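PDB 3K6Y: serine protease MT3772 from Mycobacterium tuberculosis, which is a membrane-bound serine endopeptidase, seen here as its trypsin-like protease domain, and probably helps the bacterium resist oxidative stress and acid. Local coordinates for residues V44-S49 with T84-D89; E59-V64 with L134-G139. All coordinates share one frame; numbering follows the deposited sequence.

Contact 1 (V44-S49 with T84-D89); sequences VVKIRS and TVYAGD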
loop_
_atom_site.group_PDB
_atom_site.type_symbol
_atom_site.label_atom_id
_atom_site.label_comp_id
_atom_site.label_asym_id
_atom_site.label_seq_id
_atom_site.Cartn_x
_atom_site.Cartn_y
_atom_site.Cartn_z
ATOM N N VAL A 44 -3.183 14.755 22.332
ATOM C CA VAL A 44 -2.346 13.612 21.973
ATOM C C VAL A 44 -3.199 12.380 22.164
ATOM O O VAL A 44 -3.691 12.139 23.273
ATOM C CB VAL A 44 -1.090 13.553 22.839
ATOM C CG1 VAL A 44 -0.236 12.383 22.416
ATOM C CG2 VAL A 44 -0.282 14.849 22.741
ATOM N N VAL A 45 -3.415 11.645 21.076
ATOM C CA VAL A 45 -4.424 10.604 21.055
ATOM C C VAL A 45 -3.797 9.229 20.863
ATOM O O VAL A 45 -2.703 9.108 20.314
ATOM C CB VAL A 45 -5.491 10.885 19.954
ATOM C CG1 VAL A 45 -6.213 12.190 20.226
ATOM C CG2 VAL A 45 -4.865 10.915 18.540
ATOM N N LYS A 46 -4.512 8.198 21.297
ATOM C CA LYS A 46 -4.054 6.829 21.091
ATOM C C LYS A 46 -4.695 6.312 19.810
ATOM O O LYS A 46 -5.858 6.597 19.538
ATOM C CB LYS A 46 -4.458 5.983 22.299
ATOM C CG LYS A 46 -3.965 4.536 22.194
ATOM C CD LYS A 46 -4.518 3.602 23.262
ATOM C CE LYS A 46 -4.505 2.194 22.707
ATOM N NZ LYS A 46 -5.194 1.216 23.596
ATOM N N ILE A 47 -3.913 5.572 19.023
ATOM C CA ILE A 47 -4.432 4.986 17.786
ATOM C C ILE A 47 -4.373 3.469 17.910
ATOM O O ILE A 47 -3.373 2.916 18.307
ATOM C CB ILE A 47 -3.633 5.471 16.580
ATOM C CG1 ILE A 47 -3.669 7.020 16.622
ATOM C CG2 ILE A 47 -4.251 4.940 15.286
ATOM C CD1 ILE A 47 -3.114 7.773 15.486
ATOM N N ARG A 48 -5.477 2.824 17.599
ATOM C CA ARG A 48 -5.521 1.360 17.562
ATOM C C ARG A 48 -6.020 0.941 16.194
ATOM O O ARG A 48 -7.106 1.339 15.767
ATOM C CB ARG A 48 -6.473 0.830 18.634
ATOM C CG ARG A 48 -6.509 -0.663 18.757
ATOM C CD ARG A 48 -7.291 -1.026 20.022
ATOM N NE ARG A 48 -7.671 -2.437 20.017
ATOM C CZ ARG A 48 -7.192 -3.347 20.852
ATOM N NH1 ARG A 48 -6.321 -2.998 21.798
ATOM N NH2 ARG A 48 -7.601 -4.602 20.747
ATOM N N SER A 49 -5.238 0.107 15.521
ATOM C CA SER A 49 -5.538 -0.300 14.141
ATOM C C SER A 49 -5.623 -1.812 14.069
ATOM O O SER A 49 -4.667 -2.520 14.421
ATOM C CB SER A 49 -4.477 0.224 13.189
ATOM O OG SER A 49 -4.350 1.652 13.325
ATOM N N THR A 84 -9.090 3.243 14.966
ATOM C CA THR A 84 -9.848 3.960 15.987
ATOM C C THR A 84 -8.905 4.921 16.702
ATOM O O THR A 84 -7.759 4.579 17.005
ATOM C CB THR A 84 -10.457 2.980 17.007
ATOM O OG1 THR A 84 -11.278 2.039 16.296
ATOM C CG2 THR A 84 -11.334 3.706 18.022
ATOM N N VAL A 85 -9.404 6.128 16.961
ATOM C CA VAL A 85 -8.677 7.129 17.719
ATOM C C VAL A 85 -9.331 7.245 19.106
ATOM O O VAL A 85 -10.550 7.326 19.206
ATOM C CB VAL A 85 -8.749 8.485 16.964
ATOM C CG1 VAL A 85 -8.356 9.649 17.861
ATOM C CG2 VAL A 85 -7.890 8.407 15.690
ATOM N N TYR A 86 -8.514 7.254 20.154
ATOM C CA TYR A 86 -9.055 7.407 21.514
ATOM C C TYR A 86 -8.618 8.738 22.075
ATOM O O TYR A 86 -7.425 9.043 22.095
ATOM C CB TYR A 86 -8.564 6.300 22.436
ATOM C CG TYR A 86 -9.029 4.954 21.986
ATOM C CD1 TYR A 86 -8.324 4.262 21.003
ATOM C CD2 TYR A 86 -10.174 4.369 22.521
ATOM C CE1 TYR A 86 -8.726 3.032 20.555
ATOM C CE2 TYR A 86 -10.587 3.095 22.069
ATOM C CZ TYR A 86 -9.850 2.454 21.077
ATOM O OH TYR A 86 -10.213 1.206 20.606
ATOM N N ALA A 87 -9.598 9.529 22.511
ATOM C CA ALA A 87 -9.315 10.796 23.183
ATOM C C ALA A 87 -10.210 10.858 24.405
ATOM O O ALA A 87 -11.395 10.564 24.309
ATOM C CB ALA A 87 -9.605 11.970 22.256
ATOM N N GLY A 88 -9.645 11.251 25.542
ATOM C CA GLY A 88 -10.417 11.323 26.782
ATOM C C GLY A 88 -11.128 10.016 27.101
ATOM O O GLY A 88 -12.278 10.025 27.553
ATOM N N ASP A 89 -10.438 8.897 26.842
ATOM C CA ASP A 89 -10.929 7.530 27.113
ATOM C C ASP A 89 -12.215 7.158 26.354
ATOM O O ASP A 89 -13.022 6.355 26.827
ATOM C CB ASP A 89 -11.084 7.285 28.622
HETATM O O HOH W 1 -9.532 -0.080 15.583
HETATM O O HOH W 2 -10.010 -1.055 18.115
#
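Lys46 and Tyr86 face each other as an antiparallel hydrogen-bonded pair, and Arg48 and Thr84 form the next such pair along. The strand axes come within 4.7 Å, their directions 149° apart. Each pair is closed by two backbone bonds. Tyr86 N to Lys46 O is 2.8 Å, and Arg48 N to Thr84 O is 2.9 Å. Between them lies the inward-facing, non-hydrogen-bonded pair of Ile47 and Val85.

Lys46, Arg48, Thr84 and Tyr86 share the more open sheet face. With CG anti to the carbonyl carbon (chi1 -63°), the Tyr86 ring points back along its own strand, alongside Lys46 and Arg48. The side chains of Tyr86 and Arg48 cross, with Tyr86 CE1 3.7 Å from Arg48 CB and Tyr86 OH 3.7 Å from Arg48 CD. The guanidinium thus stands nearly perpendicular to the ring. Lys46 NZ is over the ring at long range, at most a weak cation-pi attraction; its firmer partners are Gly139 and Glu59. The Arg48 guanidinium also salt-bridges Glu59. A water joins Arg48 O to Thr84 OG1.

Val85 CG1 touches both Val45 CB and Val45 CG2, each at 3.8 Å. At the strand end, Val45 CG1 meets Ala87 CB at 4.0 Å.

This pairing of the first and fourth strands closes the six-stranded N-terminal barrel. Strand 56-66 flanks 44-49 on its other edge, strand 90-100 flanks 82-87, and Val70 and Thr72 of strand 69-72 pack against Val45 and Ile47.

Contact 2 (E59-V64 with L134-G139); sequences EGTGFV and LGYPGG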
loop_
_atom_site.group_PDB
_atom_site.type_symbol
_atom_site.label_atom_id
_atom_site.label_comp_id
_atom_site.label_asym_id
_atom_site.label_seq_id
_atom_site.Cartn_x
_atom_site.Cartn_y
_atom_site.Cartn_z
ATOM N N GLU A 59 -0.794 -0.542 17.712
ATOM C CA GLU A 59 -1.117 0.592 18.575
ATOM C C GLU A 59 -0.018 1.622 18.511
ATOM O O GLU A 59 1.161 1.278 18.525
ATOM C CB GLU A 59 -1.394 0.126 20.011
ATOM C CG GLU A 59 -2.729 -0.611 20.103
ATOM C CD GLU A 59 -3.046 -1.229 21.459
ATOM O OE1 GLU A 59 -2.145 -1.807 22.098
ATOM O OE2 GLU A 59 -4.235 -1.194 21.852
ATOM N N GLY A 60 -0.406 2.891 18.416
ATOM C CA GLY A 60 0.561 3.953 18.466
ATOM C C GLY A 60 -0.096 5.209 18.966
ATOM O O GLY A 60 -1.083 5.157 19.682
ATOM N N THR A 61 0.490 6.331 18.574
ATOM C CA THR A 61 0.059 7.638 19.043
ATOM C C THR A 61 -0.191 8.529 17.836
ATOM O O THR A 61 0.348 8.288 16.766
ATOM C CB THR A 61 1.163 8.245 19.931
ATOM O OG1 THR A 61 1.456 7.334 20.988
ATOM C CG2 THR A 61 0.763 9.555 20.547
ATOM N N GLY A 62 -1.014 9.560 18.015
ATOM C CA GLY A 62 -1.144 10.622 17.028
ATOM C C GLY A 62 -1.410 11.920 17.747
ATOM O O GLY A 62 -1.496 11.962 18.979
ATOM N N PHE A 63 -1.600 12.982 16.982
ATOM C CA PHE A 63 -1.933 14.247 17.621
ATOM C C PHE A 63 -2.794 15.081 16.685
ATOM O O PHE A 63 -2.734 14.936 15.459
ATOM C CB PHE A 63 -0.673 15.010 18.102
ATOM C CG PHE A 63 0.312 15.293 17.008
ATOM C CD1 PHE A 63 0.363 16.539 16.381
ATOM C CD2 PHE A 63 1.200 14.300 16.577
ATOM C CE1 PHE A 63 1.261 16.782 15.345
ATOM C CE2 PHE A 63 2.091 14.532 15.551
ATOM C CZ PHE A 63 2.138 15.777 14.934
ATOM N N VAL A 64 -3.594 15.954 17.285
ATOM C CA VAL A 64 -4.511 16.780 16.518
ATOM C C VAL A 64 -3.734 17.894 15.816
ATOM O O VAL A 64 -3.016 18.675 16.455
ATOM C CB VAL A 64 -5.605 17.359 17.416
ATOM C CG1 VAL A 64 -6.600 18.143 16.584
ATOM C CG2 VAL A 64 -6.315 16.255 18.185
ATOM N N LEU A 134 5.645 12.641 23.746
ATOM C CA LEU A 134 4.335 12.339 24.330
ATOM C C LEU A 134 3.694 11.176 23.593
ATOM O O LEU A 134 3.582 11.207 22.365
ATOM C CB LEU A 134 3.413 13.559 24.257
ATOM C CG LEU A 134 3.970 14.847 24.854
ATOM C CD1 LEU A 134 2.920 15.945 24.693
ATOM C CD2 LEU A 134 4.335 14.656 26.312
ATOM N N GLY A 135 3.225 10.175 24.331
ATOM C CA GLY A 135 2.603 9.050 23.653
ATOM C C GLY A 135 2.056 7.999 24.579
ATOM O O GLY A 135 1.892 8.233 25.782
ATOM N N TYR A 136 1.750 6.844 23.998
ATOM C CA TYR A 136 1.074 5.763 24.703
ATOM C C TYR A 136 1.871 4.462 24.605
ATOM O O TYR A 136 1.501 3.549 23.851
ATOM C CB TYR A 136 -0.338 5.580 24.142
ATOM C CG TYR A 136 -1.229 6.770 24.384
ATOM C CD1 TYR A 136 -2.062 6.825 25.504
ATOM C CD2 TYR A 136 -1.260 7.839 23.487
ATOM C CE1 TYR A 136 -2.896 7.924 25.731
ATOM C CE2 TYR A 136 -2.051 8.933 23.721
ATOM C CZ TYR A 136 -2.878 8.970 24.813
ATOM O OH TYR A 136 -3.686 10.061 25.040
ATOM N N PRO A 137 2.965 4.362 25.375
ATOM C CA PRO A 137 3.773 3.131 25.358
ATOM C C PRO A 137 2.922 1.902 25.636
ATOM O O PRO A 137 2.091 1.909 26.535
ATOM C CB PRO A 137 4.753 3.339 26.516
ATOM C CG PRO A 137 4.867 4.821 26.684
ATOM C CD PRO A 137 3.502 5.379 26.303
ATOM N N GLY A 138 3.125 0.861 24.836
ATOM C CA GLY A 138 2.430 -0.412 25.041
ATOM C C GLY A 138 0.931 -0.354 24.836
ATOM O O GLY A 138 0.213 -1.286 25.229
ATOM N N GLY A 139 0.444 0.718 24.207
ATOM C CA GLY A 139 -0.996 0.935 24.084
ATOM C C GLY A 139 -1.670 1.241 25.410
ATOM O O GLY A 139 -2.901 1.175 25.516
HETATM O O HOH W 3 -4.278 -0.876 24.491
HETATM O O HOH W 4 -0.369 3.051 21.743
#
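Glu59 lays its carboxylate beside the turn at Gly138 and Gly139. Glu59 OE1 is 3.6 Å from Gly139 CA, and packs closely on that bare carbon. Water 3 donates to both Glu59 OE2 and Gly139 O, at 2.7 Å each. With Arg48 and Lys46 also on OE2, three donors gather on one oxygen. This would probably favour the charged carboxylate.

At Gly60 the link is again through solvent. A water donates to Gly60 O and to Tyr136 O, at 3.0 Å and 2.9 Å, and so bridges the two backbones. The carbonyl of Tyr136 also accepts the N-H of Gly139, which holds the turn together.

The protein has the double beta-barrel fold of chymotrypsin-like proteases. Strand 56-66 belongs to the N-terminal barrel, and strand 130-135 starts the C-terminal one. Their meeting here is part of the interface between the barrels, near the predicted catalytic Ser183.

Thr61 makes the direct hydrogen bond. Its OG1 is anti to the carbonyl carbon (chi1 -56°), which aims it at the second segment. There it accepts the N-H of Tyr136, Tyr136 N to Thr61 OG1 3.1 Å, in a bent bond (143°). The same hydroxyl is bonded to Gly181 O. Thr61 OG1 also lies in the plane of the Tyr136 ring, at its edge, 3.7 Å from Tyr136 CD2. The methyl Thr61 CG2 rests against Gly135 CA and lies 3.7 Å from Leu134 O.

The centres of contacts 1 and 2 are about 8 Å apart. Their segments alternate along the chain: 44-49, 59-64, 84-89, then 134-139. Strands 44-51 and 56-66 are consecutive and neighbours in the N-terminal barrel. Contact 1 lies within that barrel, while contact 2 lies between the two barrels. The contacts touch directly. Tyr136 OH makes a probable hydrogen bond of 2.7 Å to Val44 O, and the Tyr136 ring packs on Val45, CE2 of Tyr136 being 3.4 Å from C of Val45. In this fold the catalytic residues lie between the barrels, and Thr61 is about 6 Å from the predicted nucleophile Ser183, side chain to side chain.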